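Local coordinates for leucine aminopeptidase 1 (Caenorhabditis elegans, PDB 2HC9), which removes N-terminal amino acids, preferably leucine, from peptides as a two-zinc M17 aminopeptidase, and probably acts as a digestive enzyme, at residues G344-K349 with A443-G448; T355-M360 with E449-L454; A366-S371 with I458-E463; A377-D382 with M403-D408; N387-A392 with S477-K482. The protein carries 1 engineered substitution. All coordinates share one frame; numbering follows the deposited sequence. Where two conformers were deposited one is given.

Contact 1: residues G344-K349 with A443-G448; sequences GVFYAK and AHIGFG
Ile445 sits against helix 337-350, with Val345, Phe346 and Lys349 around it. This is the tight part. Ile445 CG1 lies between the backbone N and the carbonyl carbon (chi1 55°), which carries CD1 to Val345 CG1. The two side chains cross at about a right angle. The modelled 3.3 Å from Ile445 CD1 to Val345 CG1 is doubtful because Val345 has two conformers. Ile445 CG2 rests on the helix backbone, 3.7 Å from Phe346 CA. Beside it, His444 O faces the edge of the Phe346 ring, 3.2 Å from Phe346 CD1. The His444 ring leads elsewhere, to Ser324 OG.

The looser part is at Lys349. Its extended chain runs past Ile445, with Lys349 CD 4.0 Å from Ile445 CG2. Lys349 NZ stops at a water, 2.8 Å away. That water also donates to Ile445 O, 2.8 Å away. With an alanine at Ile445, a gap would probably open between loop and helix, and Val345 and Lys349 would lose the apolar surface it gives them. The contact joins the helix to the loop leading into strand 452-457. Apolar contact does the holding in the interior, and the polar link at the margin is indirect, through water.

Contact 2: residues T355-M360 with E449-L454; sequences TTIFDM and EGLRWL
The indole of Trp453 presents its N-H edge to the carboxylate of Asp359, the two planes 25° apart. Trp453 NE1 donates to Asp359 OD1 at 2.9 Å, the oxygen lying 17° out of the ring plane. Trp453 CG lies opposite its backbone N (chi1 166°), which lets the indole N-H come toward Asp359. The guanidinium of Arg452 is met near its edge, though off its plane: Arg452 NH2 donates to Thr356 OG1 at 2.9 Å in a bent bond. The Phe358 ring takes Leu454 CB obliquely, 3.9 Å from Phe358 CD1, and packs edge-to-face with Phe476.

The strands that carry these groups, 356-360 and 452-454, run parallel in the central catalytic-domain sheet. Arg452 N to Thr355 O (3.0 Å) begins a ladder that continues with Ile357 N to Arg452 O, Leu454 N to Ile357 O and Asp359 N to Leu454 O. Helix 337-350 covers Ile357, Ile445 packs on Trp453, and helix 383-396 covers Phe358 and Leu454. A water joins Thr355 O to Arg452 NE.

A phenylalanine in place of Trp453 would probably leave Asp359 OD1 without its N-H donor. Since Asp359 OD2 binds His455 ND1, the buried carboxylate is gripped at both oxygens, which would probably stabilise its negative charge.

Contact 3: residues A366-S371 with I458-E463; sequences AQAWLS and IAAPAE
Gln367, on the short, weakly bonded helix 367-371, ties that helix to Ala460 in the loop after strand 452-457, near the two-zinc site. Ala460 N donates to Gln367 OE1 at 2.9 Å, fairly straight (163° at the hydrogen) and tilted 20° from the carbonyl plane of the side chain. The same Gln367 OE1 touches Ala460 CB at 3.4 Å, and Ala459 CB and Pro461 CD lie a little farther off. OE1 is thus lodged among three residues of the loop. The amide gets there by a bend: CG starts out anti to the backbone N, and the chain then turns at chi2 (-83°).

The other end of the amide turns back to its own helix. Gln367 NE2 donates to Ser371 OG at 2.8 Å, with the hydroxyl in the amide plane, and also to Gly372 O. Bonds at both ends fix which way round the amide sits. Ser371 OG is positioned in turn by His375 O.

The loop contains a type I beta turn from Ala460 to Glu463, with Glu463 N bonded to Ala460 O at 3.2 Å. It follows the strand at its C-terminal end. In this alpha/beta catalytic domain the metal site lies close by: the side chain of Ala459 is about 8 Å from a zinc ion and about 7 Å from that of the zinc ligand Asp275. Ala368 CB and Ala460 CB make a lighter apolar contact at 4.3 Å. Just before the helix, Ala366 packs against Trp369 of the second subunit.

Contact 4: residues A377-D382 with M403-D408; sequences AAMTND and MLFAPD
Phe405 packs its ring against Met379, Thr380 and Asn381, where strand 376-380 ends. This strand, helix 383-396 and the parallel strand 400-402 form a beta-alpha-beta crossover, and the contact joins the first strand to the chain leaving the second. At the root of the side chain, Phe405 CB and CG both lie by Thr380 O, Phe405 CG at 3.3 Å. A chi1 of -178° sets CG opposite the backbone N and directs the ring to the end of the neighbouring strand. Phe405 CD1 meets Met379 CG at 4.0 Å, at the ring edge, the two side chains crossing at about a right angle. CE1 lies near Asn381 N. CE2 and CZ reach Asn381 CB, Phe405 CZ at 3.5 Å.

The ring is sandwiched. Asn381 CA stands over one face in a CH-pi contact, 3.7 Å from the Phe405 centroid and 10° off the normal. Pro407 CD covers the opposite face toward the rim. The Asn381 amide points elsewhere, to the backbone of Trp453 and Leu451.

Toward the other end of the contact, Met403 and Met379 touch through their CB atoms at 3.8 Å, and Met403 N bonds to Ala378 O at 2.7 Å. A water accepts from Thr380 N and lies within bonding distance of Met403 O. Thr380 O also accepts from Arg83 NH1 of the second subunit, which places this edge at an interface. At the strand end, Thr380 makes an ST turn: Thr380 OG1 accepts from Asp382 N at 3.1 Å and also binds Trp453 O.

Contact 5: residues N387-A392 with S477-K482; sequences NEIIKA and STLLGK
Apolar packing centres on Leu479, which faces Glu388, Ile389 and Ala392 on two neighbouring turns of helix 383-396. Its CG is anti to the backbone N (chi1 -179°), and the two methyls then divide the work. Leu479 CD1 lies against Glu388 CG at 3.7 Å, the two side chains crossing at about a right angle. Leu479 CD2 meets Ile389 CG1 at 4.0 Å. Nearer the backbone, Leu479 CB touches Ala392 CB at 3.8 Å. The small alanine lets the chains come close, with the CA atoms of Ala392 and Leu479 5.1 Å apart.

Polar contacts flank this patch. Thr478 OG1 is 2.9 Å from Ala392 O, but its proton may go instead to Leu475 O. A water lies near Glu388 OE2 and 2.8 Å from Leu479 O. Glu388 OE1 binds a glycerol, probably from the crystallisation liquor.

The nearest charges of opposite sign do not touch: Glu388 OE2 and Lys482 NZ are 4.7 Å apart, which may give a mild attraction.

Away from the annotated sites, this is helix-on-helix packing between 383-396 and 473-480. Both helices cover the sheet on the side of Phe358, as in the layered alpha/beta architecture of the catalytic domain.

Contact 2 lies in the middle of the group, and all four others touch it. The centres of contacts 1, 4 and 5 are about 8, 11 and 15 Å away. Contact 3 is the farthest, at about 21 Å, and meets it through Met360 and Ile458. Contacts 2 and 4 share neighbouring strands 452-457 and 376-380 of the catalytic sheet. Helix 337-350 of contact 1 and the helices of contact 5 pack on its two faces. Along the chain, the first segments run in order from contact 1 to contact 5. Contact 4 is nested within contacts 1, 2 and 3. Contacts 3 and 4 both touch the second subunit. Contact 3 also lies near the zinc ions, so metal site and subunit interface are close here.

Contact 1: residues G344-K349 with A443-G448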
# COMPACT_ATOMS: atom_id res chain seq x y z
N GLY A 344 -9.89 23.15 26.27
CA GLY A 344 -11.28 23.28 26.77
C GLY A 344 -11.43 22.74 28.19
O GLY A 344 -12.09 23.36 29.04
N VAL A 345 -10.78 21.61 28.45
CA VAL A 345 -10.86 20.98 29.76
C VAL A 345 -10.06 21.79 30.81
O VAL A 345 -10.49 21.98 31.96
CB VAL A 345 -10.43 19.49 29.65
CG1 VAL A 345 -10.19 18.91 30.98
CG2 VAL A 345 -11.49 18.66 28.92
N PHE A 346 -8.90 22.30 30.42
CA PHE A 346 -8.15 23.18 31.31
C PHE A 346 -8.94 24.46 31.65
O PHE A 346 -9.04 24.87 32.82
CB PHE A 346 -6.79 23.56 30.73
CG PHE A 346 -5.96 24.37 31.69
CD1 PHE A 346 -5.25 23.73 32.71
CD2 PHE A 346 -5.92 25.76 31.60
CE1 PHE A 346 -4.48 24.49 33.63
CE2 PHE A 346 -5.18 26.52 32.52
CZ PHE A 346 -4.45 25.88 33.52
N TYR A 347 -9.52 25.07 30.64
CA TYR A 347 -10.40 26.21 30.88
C TYR A 347 -11.53 25.89 31.86
O TYR A 347 -11.80 26.68 32.78
CB TYR A 347 -10.98 26.72 29.56
CG TYR A 347 -11.77 28.01 29.69
CD1 TYR A 347 -11.15 29.24 29.52
CD2 TYR A 347 -13.14 27.98 29.99
CE1 TYR A 347 -11.89 30.44 29.61
CE2 TYR A 347 -13.88 29.17 30.09
CZ TYR A 347 -13.25 30.37 29.89
OH TYR A 347 -14.00 31.53 29.97
N ALA A 348 -12.20 24.75 31.65
CA ALA A 348 -13.30 24.35 32.52
C ALA A 348 -12.83 24.22 33.96
O ALA A 348 -13.53 24.65 34.87
CB ALA A 348 -13.93 23.03 32.05
N LYS A 349 -11.65 23.63 34.16
CA LYS A 349 -11.10 23.48 35.52
C LYS A 349 -10.70 24.82 36.11
O LYS A 349 -11.15 25.17 37.18
CB LYS A 349 -9.88 22.54 35.55
CG LYS A 349 -9.33 22.38 36.98
CD LYS A 349 -8.09 21.49 37.01
CE LYS A 349 -7.61 21.34 38.47
NZ LYS A 349 -6.40 20.53 38.56
N ALA A 443 -3.69 15.00 30.51
CA ALA A 443 -2.36 15.42 30.96
C ALA A 443 -2.28 16.92 31.30
O ALA A 443 -1.35 17.37 31.95
CB ALA A 443 -1.29 15.06 29.88
N HIS A 444 -3.27 17.69 30.84
CA HIS A 444 -3.28 19.13 31.06
C HIS A 444 -4.13 19.53 32.27
O HIS A 444 -4.15 20.71 32.66
CB HIS A 444 -3.72 19.84 29.77
CG HIS A 444 -2.71 19.64 28.67
ND1 HIS A 444 -1.60 20.45 28.54
CD2 HIS A 444 -2.54 18.62 27.80
CE1 HIS A 444 -0.83 19.97 27.58
NE2 HIS A 444 -1.37 18.86 27.12
N ILE A 445 -4.78 18.54 32.87
CA ILE A 445 -5.46 18.71 34.17
C ILE A 445 -5.10 17.61 35.20
O ILE A 445 -5.95 17.17 35.97
CB ILE A 445 -7.01 18.82 33.99
CG1 ILE A 445 -7.57 17.62 33.21
CG2 ILE A 445 -7.39 20.16 33.31
CD1 ILE A 445 -9.05 17.31 33.60
N GLY A 446 -3.83 17.16 35.20
CA GLY A 446 -3.37 16.18 36.18
C GLY A 446 -4.19 14.91 36.15
O GLY A 446 -4.39 14.26 37.19
N PHE A 447 -4.68 14.56 34.97
CA PHE A 447 -5.50 13.37 34.76
C PHE A 447 -6.76 13.35 35.63
O PHE A 447 -7.28 12.29 35.97
CB PHE A 447 -4.68 12.08 34.89
CG PHE A 447 -3.47 12.06 34.00
CD1 PHE A 447 -3.62 11.90 32.62
CD2 PHE A 447 -2.19 12.23 34.53
CE1 PHE A 447 -2.47 11.93 31.76
CE2 PHE A 447 -1.05 12.26 33.69
CZ PHE A 447 -1.20 12.10 32.31
N GLY A 448 -7.25 14.54 35.99
CA GLY A 448 -8.50 14.65 36.77
C GLY A 448 -8.27 14.77 38.28
O GLY A 448 -9.22 14.75 39.06
O HOH W 1 -7.65 18.07 37.94

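Contact 2: residues T355-M360 with E449-L454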
# COMPACT_ATOMS: atom_id res chain seq x y z
N THR A 355 -16.00 21.09 38.78
CA THR A 355 -15.50 19.95 39.55
C THR A 355 -15.96 18.61 38.98
O THR A 355 -15.54 17.55 39.45
CB THR A 355 -15.95 20.06 41.00
OG1 THR A 355 -17.39 20.20 41.05
CG2 THR A 355 -15.29 21.27 41.65
N THR A 356 -16.82 18.67 37.97
CA THR A 356 -17.13 17.50 37.14
C THR A 356 -16.96 17.96 35.68
O THR A 356 -17.68 18.86 35.21
CB THR A 356 -18.57 16.98 37.40
OG1 THR A 356 -18.75 16.73 38.80
CG2 THR A 356 -18.81 15.66 36.64
N ILE A 357 -15.99 17.36 34.99
CA ILE A 357 -15.66 17.79 33.61
C ILE A 357 -15.82 16.59 32.67
O ILE A 357 -15.12 15.58 32.80
CB ILE A 357 -14.22 18.36 33.50
CG1 ILE A 357 -14.04 19.55 34.47
CG2 ILE A 357 -13.89 18.73 32.02
CD1 ILE A 357 -12.58 20.01 34.62
N PHE A 358 -16.78 16.72 31.76
CA PHE A 358 -17.00 15.73 30.70
C PHE A 358 -16.46 16.31 29.42
O PHE A 358 -16.70 17.48 29.12
CB PHE A 358 -18.50 15.44 30.50
CG PHE A 358 -19.16 14.83 31.70
CD1 PHE A 358 -19.13 13.44 31.89
CD2 PHE A 358 -19.88 15.62 32.60
CE1 PHE A 358 -19.78 12.85 32.98
CE2 PHE A 358 -20.53 15.05 33.70
CZ PHE A 358 -20.46 13.65 33.90
N ASP A 359 -15.77 15.50 28.63
CA ASP A 359 -15.47 15.92 27.27
C ASP A 359 -15.95 14.82 26.34
O ASP A 359 -15.84 13.63 26.67
CB ASP A 359 -13.97 16.29 27.09
CG ASP A 359 -13.06 15.08 26.99
OD1 ASP A 359 -12.41 14.73 28.00
OD2 ASP A 359 -12.99 14.48 25.89
N MET A 360 -16.54 15.19 25.22
CA MET A 360 -17.08 14.20 24.30
C MET A 360 -16.62 14.58 22.91
O MET A 360 -16.67 15.76 22.53
CB MET A 360 -18.60 14.19 24.36
CG MET A 360 -19.24 13.09 23.51
SD MET A 360 -21.02 12.82 23.75
CE MET A 360 -21.77 14.30 23.00
N GLU A 449 -7.01 14.85 38.70
CA GLU A 449 -6.67 14.82 40.15
C GLU A 449 -7.51 15.87 40.90
O GLU A 449 -7.60 17.03 40.48
CB GLU A 449 -5.18 15.11 40.37
CG GLU A 449 -4.73 16.46 39.80
CD GLU A 449 -3.27 16.84 40.11
OE1 GLU A 449 -2.62 16.15 40.92
OE2 GLU A 449 -2.79 17.85 39.53
N GLY A 450 -8.12 15.45 42.01
CA GLY A 450 -8.92 16.37 42.83
C GLY A 450 -10.35 16.65 42.36
O GLY A 450 -11.10 17.37 43.03
N LEU A 451 -10.73 16.11 41.21
CA LEU A 451 -12.07 16.34 40.65
C LEU A 451 -12.53 15.09 39.91
O LEU A 451 -11.89 14.05 40.00
CB LEU A 451 -12.11 17.59 39.74
CG LEU A 451 -11.07 17.78 38.61
CD1 LEU A 451 -11.39 16.94 37.35
CD2 LEU A 451 -11.02 19.24 38.25
N ARG A 452 -13.67 15.17 39.21
CA ARG A 452 -14.07 14.04 38.37
C ARG A 452 -13.96 14.46 36.91
O ARG A 452 -14.51 15.48 36.51
CB ARG A 452 -15.50 13.60 38.71
CG ARG A 452 -15.61 13.04 40.15
CD ARG A 452 -17.01 12.53 40.46
NE ARG A 452 -17.99 13.59 40.25
CZ ARG A 452 -19.28 13.39 40.04
NH1 ARG A 452 -19.77 12.15 40.05
NH2 ARG A 452 -20.10 14.44 39.84
N TRP A 453 -13.22 13.67 36.12
CA TRP A 453 -13.01 13.94 34.71
C TRP A 453 -13.39 12.69 33.95
O TRP A 453 -12.95 11.59 34.29
CB TRP A 453 -11.52 14.31 34.42
CG TRP A 453 -11.20 14.26 32.93
CD1 TRP A 453 -11.86 14.91 31.91
CD2 TRP A 453 -10.16 13.50 32.30
NE1 TRP A 453 -11.29 14.59 30.68
CE2 TRP A 453 -10.23 13.73 30.91
CE3 TRP A 453 -9.17 12.63 32.79
CZ2 TRP A 453 -9.37 13.12 30.00
CZ3 TRP A 453 -8.30 12.03 31.88
CH2 TRP A 453 -8.40 12.28 30.51
N LEU A 454 -14.20 12.85 32.91
CA LEU A 454 -14.57 11.74 32.06
C LEU A 454 -14.46 12.17 30.60
O LEU A 454 -15.07 13.16 30.18
CB LEU A 454 -15.99 11.24 32.38
CG LEU A 454 -16.43 9.98 31.62
CD1 LEU A 454 -17.25 8.99 32.49
CD2 LEU A 454 -17.16 10.32 30.26
O HOH W 2 -16.87 16.11 41.21

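Contact 3: residues A366-S371 with I458-E463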
# COMPACT_ATOMS: atom_id res chain seq x y z
N ALA A 366 -9.62 4.38 16.05
CA ALA A 366 -9.31 3.26 16.96
C ALA A 366 -10.44 2.93 17.93
O ALA A 366 -10.54 1.79 18.40
CB ALA A 366 -8.05 3.56 17.73
N GLN A 367 -11.30 3.92 18.23
CA GLN A 367 -12.41 3.70 19.19
C GLN A 367 -13.29 2.48 18.83
O GLN A 367 -13.66 1.72 19.71
CB GLN A 367 -13.20 5.02 19.40
CG GLN A 367 -14.55 4.86 20.15
CD GLN A 367 -15.67 4.42 19.21
OE1 GLN A 367 -15.88 5.03 18.16
NE2 GLN A 367 -16.36 3.35 19.57
N ALA A 368 -13.60 2.29 17.54
CA ALA A 368 -14.42 1.15 17.07
C ALA A 368 -13.76 -0.21 17.40
O ALA A 368 -14.46 -1.22 17.58
CB ALA A 368 -14.66 1.27 15.57
N TRP A 369 -12.43 -0.23 17.47
CA TRP A 369 -11.72 -1.49 17.81
C TRP A 369 -11.75 -1.77 19.32
O TRP A 369 -11.46 -2.89 19.77
CB TRP A 369 -10.27 -1.46 17.27
CG TRP A 369 -10.21 -1.40 15.76
CD1 TRP A 369 -10.77 -0.43 14.94
CD2 TRP A 369 -9.54 -2.31 14.89
NE1 TRP A 369 -10.49 -0.71 13.63
CE2 TRP A 369 -9.74 -1.86 13.57
CE3 TRP A 369 -8.78 -3.45 15.10
CZ2 TRP A 369 -9.21 -2.52 12.46
CZ3 TRP A 369 -8.26 -4.13 13.99
CH2 TRP A 369 -8.48 -3.66 12.69
N LEU A 370 -12.10 -0.76 20.10
CA LEU A 370 -12.21 -0.93 21.54
C LEU A 370 -13.65 -1.24 21.95
O LEU A 370 -13.91 -2.23 22.66
CB LEU A 370 -11.67 0.32 22.25
CG LEU A 370 -11.46 0.22 23.77
CD1 LEU A 370 -10.37 1.24 24.20
CD2 LEU A 370 -12.78 0.53 24.52
N SER A 371 -14.60 -0.39 21.54
CA SER A 371 -15.98 -0.49 22.02
C SER A 371 -17.00 -0.77 20.91
O SER A 371 -18.20 -0.84 21.18
CB SER A 371 -16.38 0.78 22.79
OG SER A 371 -16.40 1.94 21.96
N ILE A 458 -16.78 9.10 20.79
CA ILE A 458 -18.05 8.70 20.16
C ILE A 458 -17.93 8.64 18.63
O ILE A 458 -18.93 8.70 17.91
CB ILE A 458 -19.22 9.65 20.57
CG1 ILE A 458 -18.95 11.10 20.10
CG2 ILE A 458 -19.41 9.62 22.09
CD1 ILE A 458 -20.23 12.02 20.10
N ALA A 459 -16.70 8.47 18.12
CA ALA A 459 -16.48 8.53 16.67
C ALA A 459 -17.47 7.65 15.90
O ALA A 459 -18.12 8.12 14.96
CB ALA A 459 -15.04 8.13 16.35
N ALA A 460 -17.57 6.38 16.27
CA ALA A 460 -18.46 5.47 15.53
C ALA A 460 -19.94 5.58 15.93
O ALA A 460 -20.81 5.60 15.05
CB ALA A 460 -17.96 4.00 15.62
N PRO A 461 -20.26 5.59 17.26
CA PRO A 461 -21.71 5.66 17.59
C PRO A 461 -22.43 6.94 17.20
O PRO A 461 -23.67 6.96 17.22
CB PRO A 461 -21.77 5.49 19.12
CG PRO A 461 -20.39 5.68 19.61
CD PRO A 461 -19.43 5.41 18.46
N ALA A 462 -21.68 7.98 16.85
CA ALA A 462 -22.26 9.25 16.39
C ALA A 462 -22.89 9.15 15.00
O ALA A 462 -23.52 10.11 14.56
CB ALA A 462 -21.22 10.38 16.41
N GLU A 463 -22.71 8.03 14.31
CA GLU A 463 -23.22 7.92 12.95
C GLU A 463 -23.64 6.50 12.60
O GLU A 463 -23.07 5.55 13.13
CB GLU A 463 -22.16 8.40 11.96
CG GLU A 463 -20.85 7.61 12.01
CD GLU A 463 -19.87 8.17 10.99
OE1 GLU A 463 -19.38 9.28 11.20
OE2 GLU A 463 -19.65 7.53 9.96

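Contact 4: residues A377-D382 with M403-D408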
# COMPACT_ATOMS: atom_id res chain seq x y z
N ALA A 377 -16.82 5.18 24.04
CA ALA A 377 -15.78 4.63 24.91
C ALA A 377 -15.43 5.66 25.95
O ALA A 377 -14.98 6.76 25.62
CB ALA A 377 -14.53 4.25 24.03
N ALA A 378 -15.69 5.34 27.22
CA ALA A 378 -15.51 6.28 28.33
C ALA A 378 -14.25 5.98 29.15
O ALA A 378 -14.05 4.83 29.60
CB ALA A 378 -16.72 6.23 29.27
N MET A 379 -13.44 7.00 29.34
CA MET A 379 -12.26 6.90 30.20
C MET A 379 -12.34 7.95 31.29
O MET A 379 -12.45 9.16 31.01
CB MET A 379 -11.00 7.09 29.35
CG MET A 379 -9.71 6.74 30.11
SD MET A 379 -8.25 7.18 29.14
CE MET A 379 -8.20 8.95 29.38
N THR A 380 -12.31 7.49 32.54
CA THR A 380 -12.49 8.39 33.68
C THR A 380 -11.59 8.02 34.87
O THR A 380 -11.30 6.84 35.10
CB THR A 380 -13.99 8.45 34.12
OG1 THR A 380 -14.12 9.31 35.26
CG2 THR A 380 -14.53 7.04 34.48
N ASN A 381 -11.17 9.03 35.62
CA ASN A 381 -10.45 8.83 36.88
C ASN A 381 -11.35 8.38 38.02
O ASN A 381 -10.87 8.03 39.09
CB ASN A 381 -9.67 10.09 37.30
CG ASN A 381 -10.57 11.25 37.72
OD1 ASN A 381 -11.66 11.42 37.17
ND2 ASN A 381 -10.13 12.02 38.71
N ASP A 382 -12.66 8.37 37.78
CA ASP A 382 -13.63 8.08 38.85
C ASP A 382 -14.45 6.82 38.57
O ASP A 382 -15.32 6.81 37.70
CB ASP A 382 -14.54 9.30 39.10
CG ASP A 382 -15.34 9.16 40.39
OD1 ASP A 382 -14.87 9.65 41.44
OD2 ASP A 382 -16.44 8.58 40.35
N MET A 403 -13.23 2.35 28.96
CA MET A 403 -11.80 2.25 28.63
C MET A 403 -10.99 2.08 29.90
O MET A 403 -11.41 2.51 30.98
CB MET A 403 -11.31 3.54 27.93
CG MET A 403 -11.81 3.73 26.52
SD MET A 403 -10.70 4.61 25.39
CE MET A 403 -11.42 6.26 25.53
N LEU A 404 -9.81 1.49 29.76
CA LEU A 404 -8.84 1.47 30.87
C LEU A 404 -8.34 2.86 31.19
O LEU A 404 -8.00 3.65 30.28
CB LEU A 404 -7.61 0.61 30.53
CG LEU A 404 -7.75 -0.91 30.55
CD1 LEU A 404 -6.49 -1.54 29.91
CD2 LEU A 404 -7.95 -1.38 32.00
N PHE A 405 -8.27 3.14 32.49
CA PHE A 405 -7.68 4.38 32.98
C PHE A 405 -6.35 4.05 33.65
O PHE A 405 -6.31 3.58 34.80
CB PHE A 405 -8.61 5.06 33.99
CG PHE A 405 -8.07 6.39 34.50
CD1 PHE A 405 -8.20 7.54 33.74
CD2 PHE A 405 -7.40 6.46 35.72
CE1 PHE A 405 -7.68 8.78 34.21
CE2 PHE A 405 -6.88 7.68 36.20
CZ PHE A 405 -7.02 8.84 35.43
N ALA A 406 -5.25 4.35 32.96
CA ALA A 406 -3.92 4.03 33.53
C ALA A 406 -2.83 5.00 33.03
O ALA A 406 -2.00 4.62 32.22
CB ALA A 406 -3.55 2.56 33.21
N PRO A 407 -2.85 6.26 33.52
CA PRO A 407 -1.85 7.20 33.05
C PRO A 407 -0.43 6.70 33.38
O PRO A 407 0.47 6.87 32.58
CB PRO A 407 -2.17 8.49 33.80
CG PRO A 407 -3.64 8.36 34.22
CD PRO A 407 -3.78 6.87 34.50
N ASP A 408 -0.26 6.07 34.54
CA ASP A 408 1.07 5.51 34.87
C ASP A 408 1.60 4.50 33.85
O ASP A 408 2.79 4.51 33.51
CB ASP A 408 1.12 4.93 36.30
CG ASP A 408 0.01 3.90 36.58
OD1 ASP A 408 -0.85 3.62 35.71
OD2 ASP A 408 0.00 3.37 37.71
O HOH W 3 -12.42 4.63 32.63

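Contact 5: residues N387-A392 with S477-K482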
# COMPACT_ATOMS: atom_id res chain seq x y z
N ASN A 387 -19.26 3.57 36.32
CA ASN A 387 -20.48 2.77 36.48
C ASN A 387 -21.74 3.56 36.19
O ASN A 387 -22.65 3.06 35.54
CB ASN A 387 -20.54 2.17 37.90
CG ASN A 387 -19.41 1.19 38.15
OD1 ASN A 387 -18.97 0.48 37.24
ND2 ASN A 387 -18.94 1.14 39.38
N GLU A 388 -21.78 4.80 36.65
CA GLU A 388 -22.98 5.61 36.49
C GLU A 388 -23.26 5.94 35.01
O GLU A 388 -24.41 5.98 34.59
CB GLU A 388 -22.86 6.89 37.29
CG GLU A 388 -24.15 7.64 37.41
CD GLU A 388 -23.98 8.94 38.15
OE1 GLU A 388 -22.86 9.19 38.67
OE2 GLU A 388 -24.98 9.70 38.23
N ILE A 389 -22.21 6.22 34.24
CA ILE A 389 -22.41 6.57 32.81
C ILE A 389 -22.75 5.32 32.01
O ILE A 389 -23.50 5.39 31.04
CB ILE A 389 -21.23 7.39 32.21
CG1 ILE A 389 -21.71 8.20 30.98
CG2 ILE A 389 -19.97 6.49 31.96
CD1 ILE A 389 -20.71 9.24 30.48
N ILE A 390 -22.26 4.16 32.44
CA ILE A 390 -22.63 2.92 31.74
C ILE A 390 -24.12 2.66 31.96
O ILE A 390 -24.88 2.32 31.02
CB ILE A 390 -21.75 1.72 32.21
CG1 ILE A 390 -20.34 1.86 31.63
CG2 ILE A 390 -22.34 0.38 31.73
CD1 ILE A 390 -19.26 1.07 32.42
N LYS A 391 -24.55 2.86 33.21
CA LYS A 391 -25.96 2.75 33.55
C LYS A 391 -26.85 3.75 32.76
O LYS A 391 -27.92 3.38 32.24
CB LYS A 391 -26.10 2.97 35.07
CG LYS A 391 -27.54 3.07 35.53
CD LYS A 391 -27.57 3.17 37.05
CE LYS A 391 -28.92 3.64 37.56
NZ LYS A 391 -28.92 3.59 39.05
N ALA A 392 -26.38 4.99 32.68
CA ALA A 392 -27.03 6.02 31.85
C ALA A 392 -27.10 5.64 30.37
O ALA A 392 -28.11 5.91 29.72
CB ALA A 392 -26.34 7.38 32.03
N SER A 477 -29.09 13.48 29.33
CA SER A 477 -30.39 13.65 29.96
C SER A 477 -30.60 12.62 31.05
O SER A 477 -31.07 12.95 32.12
CB SER A 477 -31.51 13.55 28.93
OG SER A 477 -31.46 14.71 28.14
N THR A 478 -30.24 11.36 30.77
CA THR A 478 -30.40 10.29 31.77
C THR A 478 -29.33 10.41 32.84
O THR A 478 -29.61 10.20 34.01
CB THR A 478 -30.44 8.81 31.23
OG1 THR A 478 -29.25 8.49 30.50
CG2 THR A 478 -31.69 8.56 30.37
N LEU A 479 -28.10 10.75 32.45
CA LEU A 479 -27.02 10.87 33.44
C LEU A 479 -27.24 12.01 34.45
O LEU A 479 -27.03 11.83 35.67
CB LEU A 479 -25.66 11.04 32.73
CG LEU A 479 -24.43 11.15 33.67
CD1 LEU A 479 -24.24 9.82 34.40
CD2 LEU A 479 -23.19 11.46 32.82
N LEU A 480 -27.65 13.17 33.94
CA LEU A 480 -27.74 14.38 34.75
C LEU A 480 -29.19 14.81 35.01
O LEU A 480 -29.44 15.85 35.61
CB LEU A 480 -26.97 15.53 34.10
CG LEU A 480 -25.49 15.26 33.76
CD1 LEU A 480 -24.89 16.46 33.03
CD2 LEU A 480 -24.72 15.02 35.08
N GLY A 481 -30.14 14.00 34.53
CA GLY A 481 -31.57 14.33 34.65
C GLY A 481 -32.12 14.40 36.07
O GLY A 481 -33.16 15.00 36.31
N LYS A 482 -31.41 13.81 37.03
CA LYS A 482 -31.80 13.93 38.46
C LYS A 482 -31.77 15.38 38.96
O LYS A 482 -32.39 15.70 39.96
CB LYS A 482 -30.90 13.06 39.35
CG LYS A 482 -29.44 13.54 39.41
CD LYS A 482 -28.51 12.47 39.94
CE LYS A 482 -28.06 12.82 41.34
NZ LYS A 482 -26.97 11.91 41.83
O HOH W 4 -27.09 9.32 36.95